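Local coordinates for heavy metal cation tricomponent efflux pump ZneA(CzcA-like) (Cupriavidus metallidurans, PDB 4K0J), which acts as a Zn(II)/proton antiporter of the RND superfamily, the inner-membrane component of a tripartite heavy metal efflux pump, at residues C[45-51]-C[91-97]; C[441-446]-C[869-874]; C[34-40]-C[382-387]. One frame throughout, in Å; residues are numbered along the deposited sequence.

Contact 1. Residues C[45-51]-C[91-97]; sequences TTSQVVT and SLITVVF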
ATOM      1  N   THR C  45      -7.643 -13.614   7.797  1.00 52.53           N
ATOM      2  CA  THR C  45      -6.688 -12.544   8.052  1.00 41.25           C
ATOM      3  C   THR C  45      -6.764 -12.056   9.496  1.00 63.87           C
ATOM      4  O   THR C  45      -7.691 -11.337   9.872  1.00 65.84           O
ATOM      5  CB  THR C  45      -6.937 -11.364   7.124  1.00 47.96           C
ATOM      6  OG1 THR C  45      -7.296 -11.856   5.830  1.00 62.69           O
ATOM      7  CG2 THR C  45      -5.685 -10.511   7.013  1.00 45.81           C
ATOM      8  N   THR C  46      -5.778 -12.446  10.299  1.00 66.26           N
ATOM      9  CA  THR C  46      -5.752 -12.096  11.717  1.00 52.61           C
ATOM     10  C   THR C  46      -4.410 -11.536  12.175  1.00 42.99           C
ATOM     11  O   THR C  46      -3.378 -11.770  11.549  1.00 47.46           O
ATOM     12  CB  THR C  46      -6.106 -13.306  12.604  1.00 40.23           C
ATOM     13  OG1 THR C  46      -5.872 -12.973  13.975  1.00 39.93           O
ATOM     14  CG2 THR C  46      -5.255 -14.514  12.232  1.00 35.87           C
ATOM     15  N   SER C  47      -4.438 -10.796  13.275  1.00 36.59           N
ATOM     16  CA  SER C  47      -3.225 -10.268  13.875  1.00 39.41           C
ATOM     17  C   SER C  47      -3.482  -9.941  15.336  1.00 38.07           C
ATOM     18  O   SER C  47      -4.562  -9.464  15.694  1.00 48.48           O
ATOM     19  CB  SER C  47      -2.746  -9.024  13.131  1.00 36.80           C
ATOM     20  OG  SER C  47      -1.485  -8.609  13.615  1.00 35.94           O
ATOM     21  N   GLN C  48      -2.496 -10.211  16.185  1.00 37.46           N
ATOM     22  CA  GLN C  48      -2.642  -9.955  17.617  1.00 42.03           C
ATOM     23  C   GLN C  48      -1.576  -8.999  18.163  1.00 41.90           C
ATOM     24  O   GLN C  48      -0.426  -8.994  17.709  1.00 32.89           O
ATOM     25  CB  GLN C  48      -2.687 -11.263  18.424  1.00 32.15           C
ATOM     26  CG  GLN C  48      -1.802 -12.376  17.876  1.00 54.99           C
ATOM     27  CD  GLN C  48      -1.733 -13.585  18.790  1.00 51.09           C
ATOM     28  OE1 GLN C  48      -2.309 -13.586  19.877  1.00 43.88           O
ATOM     29  NE2 GLN C  48      -1.019 -14.623  18.354  1.00 45.55           N
ATOM     30  N   VAL C  49      -1.989  -8.178  19.126  1.00 40.51           N
ATOM     31  CA  VAL C  49      -1.093  -7.237  19.794  1.00 45.39           C
ATOM     32  C   VAL C  49      -0.712  -7.717  21.195  1.00 42.25           C
ATOM     33  O   VAL C  49      -1.563  -8.139  21.976  1.00 45.65           O
ATOM     34  CB  VAL C  49      -1.687  -5.801  19.851  1.00 45.10           C
ATOM     35  CG1 VAL C  49      -3.181  -5.838  20.085  1.00 37.08           C
ATOM     36  CG2 VAL C  49      -1.000  -4.967  20.929  1.00 47.03           C
ATOM     37  N   VAL C  50       0.580  -7.653  21.496  1.00 32.34           N
ATOM     38  CA  VAL C  50       1.096  -8.159  22.753  1.00 49.97           C
ATOM     39  C   VAL C  50       1.595  -7.021  23.633  1.00 65.49           C
ATOM     40  O   VAL C  50       2.610  -6.388  23.331  1.00 69.34           O
ATOM     41  CB  VAL C  50       2.254  -9.144  22.517  1.00 43.05           C
ATOM     42  CG1 VAL C  50       2.505  -9.977  23.759  1.00 28.79           C
ATOM     43  CG2 VAL C  50       1.947 -10.037  21.330  1.00 29.49           C
ATOM     44  N   THR C  51       0.867  -6.756  24.715  1.00 69.85           N
ATOM     45  CA  THR C  51       1.332  -5.825  25.731  1.00 57.84           C
ATOM     46  C   THR C  51       1.876  -6.646  26.887  1.00 48.87           C
ATOM     47  O   THR C  51       1.118  -7.098  27.744  1.00 38.03           O
ATOM     48  CB  THR C  51       0.202  -4.913  26.253  1.00 53.78           C
ATOM     49  OG1 THR C  51      -0.522  -4.348  25.153  1.00 55.87           O
ATOM     50  CG2 THR C  51       0.783  -3.791  27.092  1.00 46.40           C
ATOM     51  N   SER C  91      -1.159  -8.742  28.442  1.00 56.01           N
ATOM     52  CA  SER C  91      -2.453  -8.554  27.809  1.00 47.36           C
ATOM     53  C   SER C  91      -2.274  -8.774  26.317  1.00 44.94           C
ATOM     54  O   SER C  91      -1.601  -7.986  25.652  1.00 48.97           O
ATOM     55  CB  SER C  91      -2.942  -7.131  28.020  1.00 45.90           C
ATOM     56  OG  SER C  91      -3.691  -6.704  26.897  1.00 37.80           O
ATOM     57  N   LEU C  92      -2.858  -9.845  25.791  1.00 31.35           N
ATOM     58  CA  LEU C  92      -2.769 -10.103  24.355  1.00 32.93           C
ATOM     59  C   LEU C  92      -4.134  -9.999  23.681  1.00 37.13           C
ATOM     60  O   LEU C  92      -5.099 -10.658  24.080  1.00 37.89           O
ATOM     61  CB  LEU C  92      -2.069 -11.436  24.043  1.00 29.81           C
ATOM     62  CG  LEU C  92      -2.707 -12.791  24.334  1.00 29.08           C
ATOM     63  CD1 LEU C  92      -1.944 -13.877  23.614  1.00 28.02           C
ATOM     64  CD2 LEU C  92      -2.705 -13.060  25.814  1.00 28.59           C
ATOM     65  N   ILE C  93      -4.208  -9.149  22.663  1.00 33.61           N
ATOM     66  CA  ILE C  93      -5.476  -8.871  22.005  1.00 37.64           C
ATOM     67  C   ILE C  93      -5.487  -9.420  20.593  1.00 36.89           C
ATOM     68  O   ILE C  93      -4.654  -9.046  19.778  1.00 45.20           O
ATOM     69  CB  ILE C  93      -5.749  -7.361  21.953  1.00 42.89           C
ATOM     70  CG1 ILE C  93      -6.029  -6.819  23.359  1.00 43.75           C
ATOM     71  CG2 ILE C  93      -6.890  -7.058  21.001  1.00 41.43           C
ATOM     72  CD1 ILE C  93      -6.227  -5.322  23.411  1.00 39.44           C
ATOM     73  N   THR C  94      -6.427 -10.315  20.308  1.00 35.11           N
ATOM     74  CA  THR C  94      -6.531 -10.908  18.982  1.00 43.93           C
ATOM     75  C   THR C  94      -7.566 -10.167  18.141  1.00 44.93           C
ATOM     76  O   THR C  94      -8.678  -9.919  18.601  1.00 38.30           O
ATOM     77  CB  THR C  94      -6.896 -12.406  19.059  1.00 34.34           C
ATOM     78  OG1 THR C  94      -5.819 -13.131  19.661  1.00 38.18           O
ATOM     79  CG2 THR C  94      -7.149 -12.971  17.673  1.00 34.83           C
ATOM     80  N   VAL C  95      -7.188  -9.799  16.917  1.00 47.83           N
ATOM     81  CA  VAL C  95      -8.142  -9.210  15.981  1.00 50.73           C
ATOM     82  C   VAL C  95      -8.176  -9.987  14.679  1.00 46.64           C
ATOM     83  O   VAL C  95      -7.151 -10.140  14.025  1.00 43.79           O
ATOM     84  CB  VAL C  95      -7.816  -7.743  15.653  1.00 54.63           C
ATOM     85  CG1 VAL C  95      -8.673  -7.261  14.484  1.00 54.76           C
ATOM     86  CG2 VAL C  95      -8.038  -6.868  16.867  1.00 66.10           C
ATOM     87  N   VAL C  96      -9.355 -10.479  14.309  1.00 40.93           N
ATOM     88  CA  VAL C  96      -9.542 -11.094  13.004  1.00 41.50           C
ATOM     89  C   VAL C  96     -10.384 -10.163  12.138  1.00 43.84           C
ATOM     90  O   VAL C  96     -11.333  -9.543  12.620  1.00 45.15           O
ATOM     91  CB  VAL C  96     -10.145 -12.519  13.108  1.00 40.99           C
ATOM     92  CG1 VAL C  96     -10.530 -12.836  14.543  1.00 40.20           C
ATOM     93  CG2 VAL C  96     -11.338 -12.690  12.175  1.00 46.68           C
ATOM     94  N   PHE C  97     -10.005 -10.056  10.867  1.00 56.28           N
ATOM     95  CA  PHE C  97     -10.581  -9.079   9.943  1.00 53.95           C
ATOM     96  C   PHE C  97     -11.611  -9.684   8.994  1.00 50.31           C
ATOM     97  O   PHE C  97     -11.834 -10.894   8.990  1.00 47.80           O
ATOM     98  CB  PHE C  97      -9.476  -8.416   9.121  1.00 46.71           C
ATOM     99  CG  PHE C  97      -8.529  -7.579   9.934  1.00 49.29           C
ATOM    100  CD1 PHE C  97      -7.527  -8.168  10.685  1.00 43.59           C
ATOM    101  CD2 PHE C  97      -8.632  -6.200   9.934  1.00 53.02           C
ATOM    102  CE1 PHE C  97      -6.656  -7.399  11.429  1.00 42.92           C
ATOM    103  CE2 PHE C  97      -7.756  -5.426  10.675  1.00 53.29           C
ATOM    104  CZ  PHE C  97      -6.768  -6.026  11.423  1.00 44.46           C
TER
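Strand 46-52, with Thr45 just before it, pairs antiparallel with strand 90-97 in the sheet of the periplasmic porter domain of this RND pump. The chain runs from the first strand through helix 62-73 and strand 79-87 before returning, and strand 90-97 lies between the other two, which makes a split beta-alpha-beta unit. Main-chain bonding sets the register. The hydrogen-bonded pairs Ser47-Val95, Val49-Ile93 and Thr51-Ser91 each exchange two bonds, as in Val49 N to Ile93 O and Ile93 N to Val49 O, both 2.9 Å. At the Thr45 end, Phe97 N adds a 2.8 Å bond to Thr45 O.

On the face bearing Val49, Thr51, Ile93 and Val95, helix 62-73 packs through Ile65, Leu69 and Ile73 on the last three. Here Val49 and Ile93 run side by side, with Val49 CG1 3.5 Å from Ile93 CB. The opposite face carries Thr46, Gln48 and Thr94, all touched by Lys659 of helix 653-660. Phe97 meets the partner strand with its ring edge, CD1 lying 3.3 Å from Thr45 O in the ring plane.

The side-chain bond is that of Thr46. With OG1 anti to the main-chain N (chi1 171°), the hydroxyl donates to Val95 O at 3.1 Å from well above the carbonyl plane, while Ser47 N donates to the same oxygen, which thus accepts two bonds.

Contact 2. Residues C[441-446]-C[869-874]; sequences IVIITA and LMFVLL
Val442, Thr445 and Leu873 meet without any flat group between them, the Phe871 ring being turned away to Pro884 and Leu888 of helix 884-888. Largely aliphatic branches make the interface, and its focus is Leu873 CD1. This methyl meets Thr445 CG2 tip to tip at 3.7 Å, while Ile441 CG2 comes in at about a right angle, 3.8 Å away. Val442 slides past Leu873 in the opposite direction, and its CG2 also meets Leu874 CD1 at 3.6 Å.

Further along, Met870 stretches out over its first two torsions (chi1 178°) before bending at the last, which carries CE to within 4.0 Å of Ala446 CB. Leu869 CD1 lies 3.7 Å from Thr445 OG1, a plain van der Waals contact. Main-chain bonding stays within each helix, as from Thr445 N to Ile441 O. Val925 and Ile929 of helix 911-939 pack on Val442 and Leu874 respectively, adding a third helix to the junction.

The axes of the two short helical segments approach to 9.8 Å, at 167°. Such nearly antiparallel packing, made mainly by interlocking side chains, joins the fifth and eighth predicted membrane spans in the transmembrane helix bundle of an RND permease.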
ATOM      1  N   ILE C 441     -20.961 -26.037 -22.023  1.00 99.75           N
ATOM      2  CA  ILE C 441     -21.107 -24.708 -21.437  1.00 99.54           C
ATOM      3  C   ILE C 441     -22.078 -24.788 -20.260  1.00 93.57           C
ATOM      4  O   ILE C 441     -22.054 -23.946 -19.364  1.00 92.47           O
ATOM      5  CB  ILE C 441     -21.563 -23.636 -22.455  1.00110.37           C
ATOM      6  CG1 ILE C 441     -21.227 -22.234 -21.936  1.00109.50           C
ATOM      7  CG2 ILE C 441     -23.049 -23.751 -22.752  1.00117.23           C
ATOM      8  CD1 ILE C 441     -21.784 -21.112 -22.788  1.00111.02           C
ATOM      9  N   VAL C 442     -22.923 -25.814 -20.264  1.00 87.49           N
ATOM     10  CA  VAL C 442     -23.817 -26.066 -19.143  1.00 79.89           C
ATOM     11  C   VAL C 442     -23.051 -26.669 -17.971  1.00 80.62           C
ATOM     12  O   VAL C 442     -23.268 -26.285 -16.827  1.00 89.59           O
ATOM     13  CB  VAL C 442     -25.014 -26.963 -19.539  1.00 73.94           C
ATOM     14  CG1 VAL C 442     -25.590 -27.668 -18.324  1.00 63.02           C
ATOM     15  CG2 VAL C 442     -26.091 -26.129 -20.212  1.00 70.28           C
ATOM     16  N   ILE C 443     -22.140 -27.597 -18.245  1.00 76.30           N
ATOM     17  CA  ILE C 443     -21.347 -28.161 -17.157  1.00 87.54           C
ATOM     18  C   ILE C 443     -20.372 -27.114 -16.607  1.00 93.52           C
ATOM     19  O   ILE C 443     -19.975 -27.167 -15.440  1.00 88.81           O
ATOM     20  CB  ILE C 443     -20.613 -29.464 -17.561  1.00 91.69           C
ATOM     21  CG1 ILE C 443     -20.074 -30.184 -16.326  1.00 96.32           C
ATOM     22  CG2 ILE C 443     -19.482 -29.184 -18.513  1.00 89.48           C
ATOM     23  CD1 ILE C 443     -19.313 -31.449 -16.646  1.00100.40           C
ATOM     24  N   ILE C 444     -20.012 -26.146 -17.447  1.00 95.70           N
ATOM     25  CA  ILE C 444     -19.172 -25.032 -17.012  1.00 90.92           C
ATOM     26  C   ILE C 444     -19.961 -24.016 -16.184  1.00 91.70           C
ATOM     27  O   ILE C 444     -19.489 -23.552 -15.148  1.00 86.14           O
ATOM     28  CB  ILE C 444     -18.480 -24.339 -18.203  1.00 85.93           C
ATOM     29  CG1 ILE C 444     -17.134 -25.005 -18.482  1.00 83.88           C
ATOM     30  CG2 ILE C 444     -18.264 -22.863 -17.927  1.00 83.85           C
ATOM     31  CD1 ILE C 444     -16.349 -24.359 -19.607  1.00 86.43           C
ATOM     32  N   THR C 445     -21.168 -23.684 -16.632  1.00 92.77           N
ATOM     33  CA  THR C 445     -22.017 -22.761 -15.889  1.00 87.44           C
ATOM     34  C   THR C 445     -22.486 -23.403 -14.587  1.00 93.70           C
ATOM     35  O   THR C 445     -22.866 -22.709 -13.647  1.00104.84           O
ATOM     36  CB  THR C 445     -23.242 -22.299 -16.708  1.00 81.17           C
ATOM     37  OG1 THR C 445     -23.741 -21.070 -16.170  1.00 82.27           O
ATOM     38  CG2 THR C 445     -24.350 -23.333 -16.663  1.00 82.08           C
ATOM     39  N   ALA C 446     -22.447 -24.732 -14.536  1.00 89.35           N
ATOM     40  CA  ALA C 446     -22.859 -25.462 -13.345  1.00 94.52           C
ATOM     41  C   ALA C 446     -21.695 -25.559 -12.378  1.00 85.88           C
ATOM     42  O   ALA C 446     -21.867 -25.429 -11.170  1.00 80.04           O
ATOM     43  CB  ALA C 446     -23.363 -26.846 -13.712  1.00104.70           C
ATOM     44  N   LEU C 869     -29.604 -19.931 -14.901  1.00113.64           N
ATOM     45  CA  LEU C 869     -28.813 -19.962 -16.128  1.00106.73           C
ATOM     46  C   LEU C 869     -28.918 -21.309 -16.837  1.00115.16           C
ATOM     47  O   LEU C 869     -29.006 -21.369 -18.064  1.00115.32           O
ATOM     48  CB  LEU C 869     -27.345 -19.648 -15.828  1.00 92.88           C
ATOM     49  CG  LEU C 869     -27.057 -18.271 -15.229  1.00 83.44           C
ATOM     50  CD1 LEU C 869     -25.569 -18.106 -14.956  1.00 74.12           C
ATOM     51  CD2 LEU C 869     -27.565 -17.175 -16.152  1.00 83.97           C
ATOM     52  N   MET C 870     -28.905 -22.384 -16.052  1.00121.86           N
ATOM     53  CA  MET C 870     -28.992 -23.741 -16.585  1.00123.13           C
ATOM     54  C   MET C 870     -30.252 -23.928 -17.419  1.00116.42           C
ATOM     55  O   MET C 870     -30.215 -24.544 -18.479  1.00116.86           O
ATOM     56  CB  MET C 870     -28.958 -24.764 -15.448  1.00129.71           C
ATOM     57  CG  MET C 870     -29.087 -26.207 -15.899  1.00134.88           C
ATOM     58  SD  MET C 870     -28.973 -27.364 -14.521  1.00267.41           S
ATOM     59  CE  MET C 870     -27.311 -27.034 -13.937  1.00106.90           C
ATOM     60  N   PHE C 871     -31.363 -23.387 -16.933  1.00111.66           N
ATOM     61  CA  PHE C 871     -32.610 -23.418 -17.682  1.00111.47           C
ATOM     62  C   PHE C 871     -32.517 -22.448 -18.849  1.00109.49           C
ATOM     63  O   PHE C 871     -33.061 -22.702 -19.924  1.00111.57           O
ATOM     64  CB  PHE C 871     -33.785 -23.045 -16.779  1.00114.67           C
ATOM     65  CG  PHE C 871     -35.127 -23.126 -17.455  1.00118.80           C
ATOM     66  CD1 PHE C 871     -35.666 -22.020 -18.093  1.00120.79           C
ATOM     67  CD2 PHE C 871     -35.857 -24.304 -17.438  1.00120.29           C
ATOM     68  CE1 PHE C 871     -36.902 -22.090 -18.708  1.00121.57           C
ATOM     69  CE2 PHE C 871     -37.095 -24.378 -18.048  1.00123.59           C
ATOM     70  CZ  PHE C 871     -37.616 -23.271 -18.685  1.00123.70           C
ATOM     71  N   VAL C 872     -31.818 -21.337 -18.629  1.00106.94           N
ATOM     72  CA  VAL C 872     -31.648 -20.317 -19.658  1.00112.81           C
ATOM     73  C   VAL C 872     -30.842 -20.838 -20.845  1.00116.34           C
ATOM     74  O   VAL C 872     -31.227 -20.642 -21.998  1.00119.74           O
ATOM     75  CB  VAL C 872     -31.005 -19.040 -19.089  1.00114.50           C
ATOM     76  CG1 VAL C 872     -30.395 -18.202 -20.202  1.00116.21           C
ATOM     77  CG2 VAL C 872     -32.045 -18.231 -18.336  1.00119.37           C
ATOM     78  N   LEU C 873     -29.727 -21.504 -20.561  1.00113.05           N
ATOM     79  CA  LEU C 873     -28.949 -22.149 -21.615  1.00106.74           C
ATOM     80  C   LEU C 873     -29.781 -23.242 -22.275  1.00102.93           C
ATOM     81  O   LEU C 873     -29.782 -23.389 -23.497  1.00 95.16           O
ATOM     82  CB  LEU C 873     -27.654 -22.735 -21.051  1.00 98.37           C
ATOM     83  CG  LEU C 873     -26.597 -21.716 -20.630  1.00 91.83           C
ATOM     84  CD1 LEU C 873     -25.376 -22.414 -20.058  1.00 89.97           C
ATOM     85  CD2 LEU C 873     -26.213 -20.842 -21.810  1.00 88.17           C
ATOM     86  N   LEU C 874     -30.506 -23.992 -21.453  1.00102.41           N
ATOM     87  CA  LEU C 874     -31.356 -25.067 -21.942  1.00 97.96           C
ATOM     88  C   LEU C 874     -32.643 -24.555 -22.571  1.00 97.02           C
ATOM     89  O   LEU C 874     -33.512 -25.342 -22.937  1.00106.48           O
ATOM     90  CB  LEU C 874     -31.678 -26.056 -20.821  1.00 97.06           C
ATOM     91  CG  LEU C 874     -30.905 -27.373 -20.900  1.00 97.85           C
ATOM     92  CD1 LEU C 874     -29.434 -27.110 -21.174  1.00 97.07           C
ATOM     93  CD2 LEU C 874     -31.079 -28.185 -19.625  1.00 94.56           C
TER

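Contact 3. Residues C[34-40]-C[382-387]; sequences LPLEAYP and IPANLL
A very short parallel beta pairing joins Leu36-Glu37 to Ala384-Asn385 at the periplasmic edge of the membrane domain. One strand belongs to the chain leaving helix 13-31 for the porter domain, and the other leads straight into helix 386-389. Two main-chain bonds define it: Ala384 N donates to Pro35 O at 3.1 Å, and Leu386 N donates to Glu37 O, also at 3.1 Å. Asn385 CA directs a weaker C-H contact at this second oxygen.

Leu36 and Ala384 share one face of the pair. Near it, Leu386 spreads its two methyls, CD2 meeting Leu36 CD2 at 3.8 Å and CD1 meeting Ala38 CB at the same distance. Thr330, Val331 and Val334 of helix 323-353 also pack on Leu386. Further along, Leu387 CD1 rests 3.9 Å from Pro40 CD. At the other end the two proline rings lie across each other, with Pro35 CG 4.0 Å from Pro383 CB.

The other face holds Glu37 and Asn385. The extended Glu37 side chain crosses Pro383, bringing Glu37 OE2 to 3.2 Å from Pro383 CB. Glu37 OE1 lies 3.3 Å from Asn385 OD1, with the carboxylate and amide planes 65° apart. Asn385 occupies an N-cap position without making a capping bond, while its ND2 is engaged weakly by the carbonyls of Lys459 and Leu460. The OE1-OD1 pair, two acceptors, is not a hydrogen bond, so the pairing probably relies mainly on the main-chain bonds and the packing around them.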
ATOM      1  N   LEU C  34       4.508 -23.418 -10.916  1.00 70.72           N
ATOM      2  CA  LEU C  34       3.260 -23.327 -10.170  1.00 75.77           C
ATOM      3  C   LEU C  34       3.477 -23.723  -8.704  1.00 79.15           C
ATOM      4  O   LEU C  34       4.153 -24.717  -8.420  1.00 89.70           O
ATOM      5  CB  LEU C  34       2.191 -24.208 -10.823  1.00 78.88           C
ATOM      6  CG  LEU C  34       0.863 -23.530 -11.173  1.00 84.89           C
ATOM      7  CD1 LEU C  34       1.101 -22.248 -11.956  1.00 86.92           C
ATOM      8  CD2 LEU C  34      -0.037 -24.473 -11.956  1.00 82.71           C
ATOM      9  N   PRO C  35       2.909 -22.942  -7.768  1.00 59.26           N
ATOM     10  CA  PRO C  35       3.119 -23.168  -6.333  1.00 52.82           C
ATOM     11  C   PRO C  35       2.410 -24.411  -5.809  1.00 53.83           C
ATOM     12  O   PRO C  35       1.231 -24.626  -6.086  1.00 62.01           O
ATOM     13  CB  PRO C  35       2.520 -21.914  -5.692  1.00 47.64           C
ATOM     14  CG  PRO C  35       1.480 -21.464  -6.659  1.00 47.59           C
ATOM     15  CD  PRO C  35       2.023 -21.791  -8.022  1.00 50.55           C
ATOM     16  N   LEU C  36       3.136 -25.221  -5.049  1.00 50.31           N
ATOM     17  CA  LEU C  36       2.566 -26.415  -4.443  1.00 47.91           C
ATOM     18  C   LEU C  36       1.901 -26.086  -3.118  1.00 43.10           C
ATOM     19  O   LEU C  36       2.540 -25.570  -2.203  1.00 40.96           O
ATOM     20  CB  LEU C  36       3.644 -27.474  -4.220  1.00 50.39           C
ATOM     21  CG  LEU C  36       3.969 -28.385  -5.401  1.00 56.17           C
ATOM     22  CD1 LEU C  36       5.131 -29.296  -5.047  1.00 61.41           C
ATOM     23  CD2 LEU C  36       2.740 -29.193  -5.797  1.00 45.82           C
ATOM     24  N   GLU C  37       0.612 -26.390  -3.025  1.00 43.54           N
ATOM     25  CA  GLU C  37      -0.124 -26.210  -1.787  1.00 42.51           C
ATOM     26  C   GLU C  37      -0.852 -27.497  -1.417  1.00 42.94           C
ATOM     27  O   GLU C  37      -1.809 -27.889  -2.076  1.00 58.19           O
ATOM     28  CB  GLU C  37      -1.096 -25.038  -1.910  1.00 43.19           C
ATOM     29  CG  GLU C  37      -0.404 -23.716  -2.177  1.00 66.36           C
ATOM     30  CD  GLU C  37      -1.369 -22.555  -2.237  1.00 79.54           C
ATOM     31  OE1 GLU C  37      -2.546 -22.740  -1.861  1.00 81.95           O
ATOM     32  OE2 GLU C  37      -0.949 -21.457  -2.665  1.00 84.61           O
ATOM     33  N   ALA C  38      -0.379 -28.158  -0.365  1.00 47.75           N
ATOM     34  CA  ALA C  38      -0.953 -29.428   0.069  1.00 54.73           C
ATOM     35  C   ALA C  38      -2.022 -29.208   1.126  1.00 58.70           C
ATOM     36  O   ALA C  38      -2.964 -29.989   1.247  1.00 71.74           O
ATOM     37  CB  ALA C  38       0.135 -30.350   0.600  1.00 54.62           C
ATOM     38  N   TYR C  39      -1.860 -28.146   1.903  1.00 48.81           N
ATOM     39  CA  TYR C  39      -2.849 -27.762   2.893  1.00 39.62           C
ATOM     40  C   TYR C  39      -3.019 -26.263   2.768  1.00 45.76           C
ATOM     41  O   TYR C  39      -2.248 -25.500   3.349  1.00 46.30           O
ATOM     42  CB  TYR C  39      -2.366 -28.120   4.298  1.00 45.57           C
ATOM     43  CG  TYR C  39      -3.466 -28.185   5.339  1.00 48.61           C
ATOM     44  CD1 TYR C  39      -3.872 -29.402   5.864  1.00 47.84           C
ATOM     45  CD2 TYR C  39      -4.095 -27.032   5.797  1.00 44.83           C
ATOM     46  CE1 TYR C  39      -4.868 -29.472   6.811  1.00 53.38           C
ATOM     47  CE2 TYR C  39      -5.096 -27.094   6.742  1.00 43.25           C
ATOM     48  CZ  TYR C  39      -5.481 -28.318   7.248  1.00 49.78           C
ATOM     49  OH  TYR C  39      -6.480 -28.397   8.197  1.00 48.27           O
ATOM     50  N   PRO C  40      -4.025 -25.836   1.994  1.00 52.88           N
ATOM     51  CA  PRO C  40      -4.271 -24.429   1.662  1.00 57.34           C
ATOM     52  C   PRO C  40      -4.365 -23.569   2.912  1.00 52.09           C
ATOM     53  O   PRO C  40      -4.843 -24.059   3.934  1.00 43.03           O
ATOM     54  CB  PRO C  40      -5.630 -24.472   0.963  1.00 62.59           C
ATOM     55  CG  PRO C  40      -5.740 -25.851   0.437  1.00 62.73           C
ATOM     56  CD  PRO C  40      -5.055 -26.724   1.432  1.00 59.20           C
ATOM     57  N   ILE C 382      -3.100 -18.751 -10.128  1.00 78.74           N
ATOM     58  CA  ILE C 382      -3.825 -19.725  -9.319  1.00 74.60           C
ATOM     59  C   ILE C 382      -2.888 -20.838  -8.867  1.00 67.19           C
ATOM     60  O   ILE C 382      -2.117 -21.369  -9.668  1.00 65.30           O
ATOM     61  CB  ILE C 382      -5.017 -20.312 -10.104  1.00 75.22           C
ATOM     62  CG1 ILE C 382      -6.001 -19.199 -10.450  1.00 80.76           C
ATOM     63  CG2 ILE C 382      -5.721 -21.410  -9.310  1.00 68.91           C
ATOM     64  CD1 ILE C 382      -6.988 -19.579 -11.510  1.00 92.20           C
ATOM     65  N   PRO C 383      -2.941 -21.187  -7.574  1.00 63.38           N
ATOM     66  CA  PRO C 383      -2.058 -22.236  -7.054  1.00 68.45           C
ATOM     67  C   PRO C 383      -2.470 -23.620  -7.536  1.00 69.43           C
ATOM     68  O   PRO C 383      -3.482 -23.769  -8.222  1.00 71.97           O
ATOM     69  CB  PRO C 383      -2.258 -22.136  -5.541  1.00 63.53           C
ATOM     70  CG  PRO C 383      -3.639 -21.595  -5.390  1.00 63.20           C
ATOM     71  CD  PRO C 383      -3.795 -20.615  -6.519  1.00 60.92           C
ATOM     72  N   ALA C 384      -1.676 -24.622  -7.174  1.00 60.22           N
ATOM     73  CA  ALA C 384      -1.992 -26.004  -7.492  1.00 48.92           C
ATOM     74  C   ALA C 384      -2.350 -26.773  -6.223  1.00 53.05           C
ATOM     75  O   ALA C 384      -1.561 -27.579  -5.730  1.00 55.09           O
ATOM     76  CB  ALA C 384      -0.827 -26.657  -8.203  1.00 36.91           C
ATOM     77  N   ASN C 385      -3.537 -26.500  -5.690  1.00 50.26           N
ATOM     78  CA  ASN C 385      -4.074 -27.264  -4.572  1.00 51.25           C
ATOM     79  C   ASN C 385      -4.133 -28.755  -4.877  1.00 52.54           C
ATOM     80  O   ASN C 385      -4.912 -29.199  -5.717  1.00 57.17           O
ATOM     81  CB  ASN C 385      -5.476 -26.772  -4.216  1.00 59.47           C
ATOM     82  CG  ASN C 385      -5.477 -25.773  -3.083  1.00 70.83           C
ATOM     83  OD1 ASN C 385      -4.424 -25.327  -2.624  1.00 77.87           O
ATOM     84  ND2 ASN C 385      -6.669 -25.410  -2.624  1.00 74.09           N
ATOM     85  N   LEU C 386      -3.307 -29.528  -4.189  1.00 50.55           N
ATOM     86  CA  LEU C 386      -3.298 -30.965  -4.375  1.00 53.73           C
ATOM     87  C   LEU C 386      -4.571 -31.589  -3.819  1.00 62.83           C
ATOM     88  O   LEU C 386      -5.057 -32.584  -4.347  1.00 71.46           O
ATOM     89  CB  LEU C 386      -2.069 -31.563  -3.699  1.00 58.34           C
ATOM     90  CG  LEU C 386      -0.752 -30.917  -4.133  1.00 56.12           C
ATOM     91  CD1 LEU C 386       0.327 -31.136  -3.087  1.00 53.10           C
ATOM     92  CD2 LEU C 386      -0.307 -31.452  -5.487  1.00 50.72           C
ATOM     93  N   LEU C 387      -5.109 -30.998  -2.754  1.00 65.09           N
ATOM     94  CA  LEU C 387      -6.334 -31.498  -2.132  1.00 64.68           C
ATOM     95  C   LEU C 387      -7.524 -31.435  -3.079  1.00 75.40           C
ATOM     96  O   LEU C 387      -8.430 -32.265  -3.001  1.00 84.04           O
ATOM     97  CB  LEU C 387      -6.665 -30.712  -0.862  1.00 64.35           C
ATOM     98  CG  LEU C 387      -5.824 -30.988   0.384  1.00 67.51           C
ATOM     99  CD1 LEU C 387      -6.444 -30.327   1.611  1.00 48.91           C
ATOM    100  CD2 LEU C 387      -5.649 -32.485   0.599  1.00 78.45           C
TER

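The chain enters contact 3 with residues 34-40, forms the whole of contact 1, and returns to complete contact 3 at 382-387; contact 2 follows, between 441-446 and 869-874. Strand 36-37 of contact 3 is followed directly by strand 46-52 of contact 1, although the two belong to separate sheets. Centre to centre, contacts 1 and 3 are about 28 Å apart, as are contacts 2 and 3, whereas contacts 1 and 2 are separated by about 44 Å; none touches another. Contact 1 lies in the porter domain and contact 2 in the membrane bundle, with contact 3 between them, where the chain passes from one part to the other.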